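Local coordinates for protein geranylgeranyl pyrophosphate synthase (Corynebacterium glutamicum, PDB 3LMD) that probably builds long-chain prenyl diphosphates by head-to-tail condensation of isopentenyl diphosphate with allylic diphosphates, a magnesium-dependent step of isoprenoid biosynthesis, at residues Lys75-Arg78 and Pro79-Ala82; Ser155-Gly158 and Thr159-Ala163; Ile204-Ala207 and Gly208-Ala212; Lys226-Gly229 and Ala230-Met234. All blocks are in the same frame, centred on the assembly; numbering follows the deposited sequence.

Contact 1: residues Lys75-Arg78 and Pro79-Ala82; sequences KRFR and PMFA
The ring of Phe77 carries CB of Phe81 over one face, with CE1 of Phe77 4.1 Å from that carbon. The methyl CE of Met80 comes to the same ring obliquely, 4.1 Å from Phe77 CE2. The Phe81 side chain lies beside that of Phe77 and points the same way. Phe236 meets Phe77 edge-to-face. Phe77 reaches along the helix because its CG is anti to the backbone N (chi1 177°), beside the carbonyl carbon. Met80 bends at its last torsion (chi3 83°), which carries CE round to the ring.

Arg76 and Pro79 make the second pairing. CB of Arg76 lies 3.4 Å from CG of Pro79. The Arg76 chain then runs out extended, away from the proline. Its guanidinium forms salt bridges through NE with Glu48 and through NH2 with Glu105, so two different helices, 34-55 and 95-118, hold the group.

Phe81 N bonds to Phe77 O at 2.8 Å. Pro79 lacks an N-H, which is tolerated in the first turn of a helix. Arg76 is the N-cap of helix 77-86. The Arg78 side chain is about 9 Å from that of Asp115, a calcium-binding residue. Lys75 to Pro79 belong to the GGKxxRP signature of trans-prenyl synthases, whose basic residues bind isopentenyl diphosphate in relatives.

Contact 2: residues Ser155-Gly158 and Thr159-Ala163; sequences SQLG and TDTVA
Leu157 and Thr161 meet across the break between two helices of the all-helical polyprenyl synthase fold. Helix 132-157 ends here, weakly bonded, and helix 159-181 follows with only Gly158 between them. The two side chains approach at a slant. CB of Leu157 lies 3.8 Å from OG1 of Thr161, and CD1 of Leu157 is 4.1 Å from CG2 of the threonine. Thr161 can offer both branches because its methyl is anti to the backbone N while OG1 is anti to the carbonyl carbon (chi1 -66°). Both branches border the leucine: OG1 and CG2 lie against CB, and CG2 also against CD1. OG1 still reaches its polar partners. One is His214 of helix 188-214, whose NE2 is hydrogen-bonded to it.

Gly158 makes the break possible. It leaves helical geometry with a positive phi of 115°, a backbone conformation suited to glycine. It is also the N-cap of the next helix. Its carbonyl oxygen takes two weak bonds, from Val162 N at 3.3 Å and from Thr161 N at 3.2 Å. CG2 of Val162 rests on the same oxygen.

The second subunit packs against this corner. Its Ser155 touches Thr159 and Ala163, and its Ser151 touches Val162. Leu157 also packs on Lys99, Ala100 and Val103 of helix 95-118.

One water spans the break. It donates to Leu157 O at 2.7 Å and lies 2.8 Å from Thr161 OG1.

Contact 3: residues Ile204-Ala207 and Gly208-Ala212; sequences IASA and GYLGA
Ser206 and Leu210 form an i to i+4 contact within helix 188-214, buried among helices. CD1 of Leu210 packs 3.6 Å from OG of Ser206, a polar atom against a methyl. CG of the leucine rests on the backbone oxygen of the serine, 3.4 Å from Ser206 O. Leu210 CG lies beside its backbone N (chi1 -74°), which turns the branch back along the helix toward the serine. OG of Ser206 finds its polar partner in His164 NE2 of helix 159-181. The ring of that histidine also stacks with Tyr209.

Four successive backbone bonds hold the turns together. Gly208 N reaches Ile204 O at 3.2 Å. Tyr209 N bonds to Ala205 O at 2.9 Å. Leu210 N bonds to Ser206 O at 2.9 Å, joining the featured pair. Gly211 N bonds to Ala207 O at 3.0 Å. In this all-alpha prenyltransferase bundle, helix 188-214 packs closely on helix 219-246 through a small residue: CB of Ala205 lies 3.2 Å from Lys226 O.

The faces of the helix go to different neighbours. Ile204 and Ala207 touch helix 77-86, Ala205 meets Ala230 of helix 219-246, and Leu210 lies on Ala100 and Val104 of helix 95-118.

Contact 4: residues Lys226-Gly229 and Ala230-Met234; sequences KNFG and AAVGM
Phe228 takes the methyl CG2 of Val232 over one face of its ring. The methyl stands 3.5 Å above the ring plane and is offset toward the rim, so it is closest to CZ of Phe228, at 3.5 Å. The line from the ring centroid to CG2 of Val232 is 3.9 Å long and lies 26° off the normal, which makes this a CH-pi contact. The two side chains are inclined to each other. Phe228 leans along the helix because its CG is anti to the backbone N (chi1 175°), and this sets the ring beside the next turn.

The backbone fixes the spacing of the pair. Val232 N bonds to Phe228 O at 2.9 Å. Ala230 N bonds to Lys226 O at 3.0 Å, and Ala231 N to Asn227 O at 3.1 Å. Gly233 N closes the series on Gly229 O at 3.0 Å. CB of Ala231 also lies near the oxygen of Asn227, 3.6 Å from it.

Further out, three helices of the alpha-helical core flank helix 219-246. Ala324 and Leu328 of helix 309-328, with Leu340 of helix 335-349, pack on Phe228. Ala344 of the latter helix lies on Val232. On another part of the surface, Ala230 meets Ala205 of helix 188-214.

The contact between the two side chains is apolar. It relies on shape and dispersion, while Phe228 O and Val232 N, the polar backbone atoms beside it, are bonded to each other.

In the fold
Along the chain the four contacts come in series, and none nests in or crosses another. Each is local, with its two segments adjoining, so none closes a long loop. Contact 1 opens helix 77-86. Contact 2 marks the break between helices 132-157 and 159-181, beside the second subunit. Contacts 3 and 4 lie within the consecutive helices 188-214 and 219-246. Contact 3 joins the set: it touches contact 1 through Phe81 and Ala207, contact 2 through Leu210 and Thr161, and contact 4 through Ile204 and Ala205. Phe81 also reaches Gly229 and Phe228 of contact 4. Contact 2 touches neither contact 1 nor contact 4.

Contact 1: residues Lys75-Arg78 and Pro79-Ala82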
loop_
_atom_site.group_PDB
_atom_site.type_symbol
_atom_site.label_atom_id
_atom_site.label_comp_id
_atom_site.label_asym_id
_atom_site.label_seq_id
_atom_site.Cartn_x
_atom_site.Cartn_y
_atom_site.Cartn_z
ATOM N N LYS A 75 6.396 -0.829 24.274
ATOM C CA LYS A 75 4.977 -1.191 24.374
ATOM C C LYS A 75 4.112 -0.545 23.283
ATOM O O LYS A 75 4.190 0.657 23.026
ATOM C CB LYS A 75 4.423 -0.935 25.783
ATOM C CG LYS A 75 4.819 -2.015 26.785
ATOM C CD LYS A 75 3.979 -1.964 28.046
ATOM C CE LYS A 75 4.258 -3.176 28.924
ATOM N NZ LYS A 75 3.278 -3.296 30.036
ATOM N N ARG A 76 3.301 -1.376 22.639
ATOM C CA ARG A 76 2.532 -0.994 21.450
ATOM C C ARG A 76 1.094 -0.635 21.841
ATOM O O ARG A 76 0.266 -1.512 22.107
ATOM C CB ARG A 76 2.534 -2.172 20.491
ATOM C CG ARG A 76 3.950 -2.704 20.166
ATOM C CD ARG A 76 3.927 -3.681 18.998
ATOM N NE ARG A 76 5.269 -4.175 18.697
ATOM C CZ ARG A 76 6.094 -3.610 17.816
ATOM N NH1 ARG A 76 7.302 -4.126 17.625
ATOM N NH2 ARG A 76 5.701 -2.549 17.104
ATOM N N PHE A 77 0.787 0.658 21.873
ATOM C CA PHE A 77 -0.522 1.096 22.380
ATOM C C PHE A 77 -1.731 0.557 21.598
ATOM O O PHE A 77 -2.765 0.180 22.189
ATOM C CB PHE A 77 -0.625 2.628 22.420
ATOM C CG PHE A 77 -1.981 3.088 22.858
ATOM C CD1 PHE A 77 -2.947 3.461 21.934
ATOM C CD2 PHE A 77 -2.325 3.052 24.200
ATOM C CE1 PHE A 77 -4.237 3.831 22.354
ATOM C CE2 PHE A 77 -3.586 3.421 24.617
ATOM C CZ PHE A 77 -4.547 3.808 23.695
ATOM N N ARG A 78 -1.646 0.562 20.272
ATOM C CA ARG A 78 -2.824 0.170 19.472
ATOM C C ARG A 78 -3.246 -1.286 19.683
ATOM O O ARG A 78 -4.445 -1.564 19.883
ATOM C CB ARG A 78 -2.607 0.485 17.998
ATOM C CG ARG A 78 -2.456 1.987 17.785
ATOM C CD ARG A 78 -1.874 2.360 16.403
ATOM N NE ARG A 78 -1.723 3.815 16.327
ATOM C CZ ARG A 78 -0.721 4.483 16.896
ATOM N NH1 ARG A 78 0.245 3.821 17.519
ATOM N NH2 ARG A 78 -0.648 5.811 16.787
ATOM N N PRO A 79 -2.280 -2.222 19.641
ATOM C CA PRO A 79 -2.722 -3.590 19.952
ATOM C C PRO A 79 -3.181 -3.737 21.403
ATOM O O PRO A 79 -4.126 -4.479 21.659
ATOM C CB PRO A 79 -1.492 -4.468 19.648
ATOM C CG PRO A 79 -0.353 -3.515 19.279
ATOM C CD PRO A 79 -0.927 -2.160 19.021
ATOM N N MET A 80 -2.551 -3.028 22.336
ATOM C CA MET A 80 -2.986 -3.097 23.738
ATOM C C MET A 80 -4.438 -2.654 23.866
ATOM O O MET A 80 -5.231 -3.267 24.578
ATOM C CB MET A 80 -2.100 -2.204 24.649
ATOM C CG MET A 80 -2.440 -2.359 26.152
ATOM S SD MET A 80 -1.743 -1.077 27.280
ATOM C CE MET A 80 -2.973 0.220 27.076
ATOM N N PHE A 81 -4.787 -1.564 23.184
ATOM C CA PHE A 81 -6.173 -1.088 23.187
ATOM C C PHE A 81 -7.128 -2.117 22.584
ATOM O O PHE A 81 -8.214 -2.339 23.114
ATOM C CB PHE A 81 -6.301 0.267 22.467
ATOM C CG PHE A 81 -7.734 0.789 22.433
ATOM C CD1 PHE A 81 -8.519 0.780 23.582
ATOM C CD2 PHE A 81 -8.298 1.238 21.261
ATOM C CE1 PHE A 81 -9.842 1.249 23.545
ATOM C CE2 PHE A 81 -9.609 1.736 21.224
ATOM C CZ PHE A 81 -10.373 1.735 22.350
ATOM N N ALA A 82 -6.727 -2.772 21.490
ATOM C CA ALA A 82 -7.564 -3.829 20.893
ATOM C C ALA A 82 -7.801 -4.991 21.899
ATOM O O ALA A 82 -8.911 -5.573 21.976
ATOM C CB ALA A 82 -6.894 -4.397 19.621
#

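Contact 2: residues Ser155-Gly158 and Thr159-Ala163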
loop_
_atom_site.group_PDB
_atom_site.type_symbol
_atom_site.label_atom_id
_atom_site.label_comp_id
_atom_site.label_asym_id
_atom_site.label_seq_id
_atom_site.Cartn_x
_atom_site.Cartn_y
_atom_site.Cartn_z
ATOM N N SER A 155 -7.610 -11.925 5.421
ATOM C CA SER A 155 -8.318 -12.983 4.683
ATOM C C SER A 155 -8.813 -14.092 5.609
ATOM O O SER A 155 -9.754 -14.815 5.278
ATOM C CB SER A 155 -7.455 -13.592 3.560
ATOM O OG SER A 155 -6.466 -14.536 4.044
ATOM N N GLN A 156 -8.187 -14.216 6.775
ATOM C CA GLN A 156 -8.601 -15.229 7.735
ATOM C C GLN A 156 -9.571 -14.644 8.759
ATOM O O GLN A 156 -10.232 -15.392 9.493
ATOM C CB GLN A 156 -7.378 -15.834 8.449
ATOM C CG GLN A 156 -6.405 -16.534 7.478
ATOM C CD GLN A 156 -5.274 -17.219 8.224
ATOM O OE1 GLN A 156 -4.575 -16.582 9.015
ATOM N NE2 GLN A 156 -5.110 -18.521 7.997
ATOM N N LEU A 157 -9.680 -13.320 8.798
ATOM C CA LEU A 157 -10.527 -12.648 9.797
ATOM C C LEU A 157 -11.934 -12.407 9.265
ATOM O O LEU A 157 -12.854 -12.245 10.041
ATOM C CB LEU A 157 -9.900 -11.332 10.297
ATOM C CG LEU A 157 -8.611 -11.569 11.122
ATOM C CD1 LEU A 157 -7.907 -10.243 11.411
ATOM C CD2 LEU A 157 -9.007 -12.241 12.444
ATOM N N GLY A 158 -12.101 -12.377 7.945
ATOM C CA GLY A 158 -13.445 -12.255 7.385
ATOM C C GLY A 158 -13.644 -10.944 6.634
ATOM O O GLY A 158 -12.887 -9.987 6.818
ATOM N N THR A 159 -14.671 -10.886 5.795
ATOM C CA THR A 159 -14.855 -9.716 4.922
ATOM C C THR A 159 -15.243 -8.453 5.673
ATOM O O THR A 159 -14.950 -7.340 5.188
ATOM C CB THR A 159 -15.922 -9.973 3.818
ATOM O OG1 THR A 159 -17.149 -10.347 4.435
ATOM C CG2 THR A 159 -15.493 -11.073 2.907
ATOM N N ASP A 160 -15.918 -8.565 6.819
ATOM C CA ASP A 160 -16.264 -7.371 7.582
ATOM C C ASP A 160 -14.989 -6.666 8.071
ATOM O O ASP A 160 -14.948 -5.443 8.172
ATOM C CB ASP A 160 -17.185 -7.728 8.753
ATOM C CG ASP A 160 -18.552 -8.260 8.291
ATOM O OD1 ASP A 160 -18.897 -8.118 7.091
ATOM O OD2 ASP A 160 -19.278 -8.813 9.133
ATOM N N THR A 161 -13.958 -7.454 8.392
ATOM C CA THR A 161 -12.680 -6.856 8.810
ATOM C C THR A 161 -12.054 -6.139 7.634
ATOM O O THR A 161 -11.508 -5.015 7.767
ATOM C CB THR A 161 -11.711 -7.927 9.373
ATOM O OG1 THR A 161 -12.283 -8.443 10.586
ATOM C CG2 THR A 161 -10.273 -7.338 9.660
ATOM N N VAL A 162 -12.142 -6.769 6.470
ATOM C CA VAL A 162 -11.554 -6.195 5.255
ATOM C C VAL A 162 -12.260 -4.861 4.896
ATOM O O VAL A 162 -11.614 -3.890 4.530
ATOM C CB VAL A 162 -11.628 -7.172 4.055
ATOM C CG1 VAL A 162 -11.067 -6.533 2.763
ATOM C CG2 VAL A 162 -10.828 -8.490 4.364
ATOM N N ALA A 163 -13.588 -4.836 5.004
ATOM C CA ALA A 163 -14.378 -3.641 4.682
ATOM C C ALA A 163 -13.993 -2.525 5.637
ATOM O O ALA A 163 -13.800 -1.359 5.237
ATOM C CB ALA A 163 -15.867 -3.956 4.837
HETATM O O HOH W 1 -14.441 -10.080 9.925
#

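Contact 3: residues Ile204-Ala207 and Gly208-Ala212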
loop_
_atom_site.group_PDB
_atom_site.type_symbol
_atom_site.label_atom_id
_atom_site.label_comp_id
_atom_site.label_asym_id
_atom_site.label_seq_id
_atom_site.Cartn_x
_atom_site.Cartn_y
_atom_site.Cartn_z
ATOM N N ILE A 204 -6.769 4.192 16.010
ATOM C CA ILE A 204 -7.015 3.817 17.408
ATOM C C ILE A 204 -8.477 3.380 17.550
ATOM O O ILE A 204 -8.767 2.365 18.188
ATOM C CB ILE A 204 -6.657 4.982 18.357
ATOM C CG1 ILE A 204 -5.158 5.289 18.230
ATOM C CG2 ILE A 204 -6.975 4.647 19.811
ATOM C CD1 ILE A 204 -4.773 6.591 18.923
ATOM N N ALA A 205 -9.389 4.122 16.923
ATOM C CA ALA A 205 -10.797 3.737 16.850
ATOM C C ALA A 205 -10.925 2.333 16.267
ATOM O O ALA A 205 -11.713 1.521 16.759
ATOM C CB ALA A 205 -11.622 4.749 16.003
ATOM N N SER A 206 -10.141 2.047 15.226
ATOM C CA SER A 206 -10.180 0.741 14.583
ATOM C C SER A 206 -9.726 -0.384 15.517
ATOM O O SER A 206 -10.263 -1.468 15.477
ATOM C CB SER A 206 -9.287 0.748 13.314
ATOM O OG SER A 206 -9.173 -0.552 12.793
ATOM N N ALA A 207 -8.683 -0.145 16.294
ATOM C CA ALA A 207 -8.236 -1.115 17.281
ATOM C C ALA A 207 -9.383 -1.463 18.256
ATOM O O ALA A 207 -9.590 -2.632 18.567
ATOM C CB ALA A 207 -7.074 -0.577 18.033
ATOM N N GLY A 208 -10.128 -0.458 18.718
ATOM C CA GLY A 208 -11.271 -0.718 19.654
ATOM C C GLY A 208 -12.363 -1.511 18.936
ATOM O O GLY A 208 -12.888 -2.500 19.450
ATOM N N TYR A 209 -12.679 -1.094 17.723
ATOM C CA TYR A 209 -13.724 -1.741 16.930
ATOM C C TYR A 209 -13.394 -3.232 16.715
ATOM O O TYR A 209 -14.211 -4.121 16.992
ATOM C CB TYR A 209 -13.873 -1.027 15.560
ATOM C CG TYR A 209 -14.892 -1.729 14.669
ATOM C CD1 TYR A 209 -16.262 -1.454 14.781
ATOM C CD2 TYR A 209 -14.486 -2.698 13.742
ATOM C CE1 TYR A 209 -17.223 -2.129 13.964
ATOM C CE2 TYR A 209 -15.445 -3.395 12.921
ATOM C CZ TYR A 209 -16.796 -3.093 13.053
ATOM O OH TYR A 209 -17.721 -3.749 12.272
ATOM N N LEU A 210 -12.174 -3.505 16.248
ATOM C CA LEU A 210 -11.779 -4.845 15.853
ATOM C C LEU A 210 -11.592 -5.755 17.068
ATOM O O LEU A 210 -11.995 -6.912 17.023
ATOM C CB LEU A 210 -10.490 -4.781 15.023
ATOM C CG LEU A 210 -10.715 -4.240 13.584
ATOM C CD1 LEU A 210 -9.305 -4.138 12.904
ATOM C CD2 LEU A 210 -11.692 -5.096 12.757
ATOM N N GLY A 211 -10.958 -5.246 18.119
ATOM C CA GLY A 211 -10.765 -6.022 19.344
ATOM C C GLY A 211 -12.110 -6.451 19.898
ATOM O O GLY A 211 -12.298 -7.621 20.220
ATOM N N ALA A 212 -13.058 -5.520 19.971
ATOM C CA ALA A 212 -14.380 -5.837 20.509
ATOM C C ALA A 212 -15.162 -6.755 19.561
ATOM O O ALA A 212 -15.805 -7.714 20.005
ATOM C CB ALA A 212 -15.174 -4.558 20.805
#

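Contact 4: residues Lys226-Gly229 and Ala230-Met234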
loop_
_atom_site.group_PDB
_atom_site.type_symbol
_atom_site.label_atom_id
_atom_site.label_comp_id
_atom_site.label_asym_id
_atom_site.label_seq_id
_atom_site.Cartn_x
_atom_site.Cartn_y
_atom_site.Cartn_z
ATOM N N LYS A 226 -15.060 1.801 19.673
ATOM C CA LYS A 226 -14.622 2.504 18.486
ATOM C C LYS A 226 -14.592 4.033 18.735
ATOM O O LYS A 226 -13.579 4.710 18.490
ATOM C CB LYS A 226 -15.577 2.195 17.336
ATOM C CG LYS A 226 -15.175 2.943 16.054
ATOM C CD LYS A 226 -16.085 2.625 14.840
ATOM C CE LYS A 226 -17.471 3.189 15.018
ATOM N NZ LYS A 226 -18.011 3.627 13.691
ATOM N N ASN A 227 -15.706 4.566 19.235
ATOM C CA ASN A 227 -15.846 6.018 19.420
ATOM C C ASN A 227 -14.916 6.506 20.516
ATOM O O ASN A 227 -14.375 7.627 20.464
ATOM C CB ASN A 227 -17.302 6.367 19.759
ATOM C CG ASN A 227 -18.252 6.219 18.565
ATOM O OD1 ASN A 227 -17.838 6.025 17.429
ATOM N ND2 ASN A 227 -19.539 6.312 18.838
ATOM N N PHE A 228 -14.710 5.666 21.530
ATOM C CA PHE A 228 -13.790 6.015 22.598
ATOM C C PHE A 228 -12.363 6.116 22.036
ATOM O O PHE A 228 -11.621 7.031 22.352
ATOM C CB PHE A 228 -13.815 4.947 23.710
ATOM C CG PHE A 228 -12.788 5.191 24.786
ATOM C CD1 PHE A 228 -13.010 6.155 25.753
ATOM C CD2 PHE A 228 -11.596 4.464 24.815
ATOM C CE1 PHE A 228 -12.062 6.402 26.757
ATOM C CE2 PHE A 228 -10.649 4.701 25.779
ATOM C CZ PHE A 228 -10.893 5.669 26.776
ATOM N N GLY A 229 -11.989 5.165 21.197
ATOM C CA GLY A 229 -10.643 5.202 20.589
ATOM C C GLY A 229 -10.475 6.465 19.730
ATOM O O GLY A 229 -9.406 7.085 19.742
ATOM N N ALA A 230 -11.500 6.855 18.978
ATOM C CA ALA A 230 -11.395 8.101 18.191
ATOM C C ALA A 230 -11.132 9.319 19.078
ATOM O O ALA A 230 -10.253 10.161 18.779
ATOM C CB ALA A 230 -12.657 8.331 17.330
ATOM N N ALA A 231 -11.864 9.399 20.186
ATOM C CA ALA A 231 -11.758 10.548 21.089
ATOM C C ALA A 231 -10.393 10.574 21.772
ATOM O O ALA A 231 -9.768 11.627 21.903
ATOM C CB ALA A 231 -12.908 10.509 22.132
ATOM N N VAL A 232 -9.925 9.400 22.193
ATOM C CA VAL A 232 -8.613 9.289 22.808
ATOM C C VAL A 232 -7.474 9.672 21.839
ATOM O O VAL A 232 -6.503 10.322 22.229
ATOM C CB VAL A 232 -8.396 7.866 23.339
ATOM C CG1 VAL A 232 -6.936 7.471 23.261
ATOM C CG2 VAL A 232 -8.907 7.801 24.749
ATOM N N GLY A 233 -7.606 9.281 20.588
ATOM C CA GLY A 233 -6.612 9.704 19.550
ATOM C C GLY A 233 -6.497 11.220 19.499
ATOM O O GLY A 233 -5.386 11.766 19.386
ATOM N N MET A 234 -7.642 11.913 19.538
ATOM C CA MET A 234 -7.625 13.390 19.559
ATOM C C MET A 234 -6.921 13.916 20.813
ATOM O O MET A 234 -6.089 14.821 20.735
ATOM C CB MET A 234 -9.060 13.969 19.459
ATOM C CG MET A 234 -9.855 13.585 18.176
ATOM S SD MET A 234 -9.088 14.211 16.611
ATOM C CE MET A 234 -8.573 15.907 17.188
#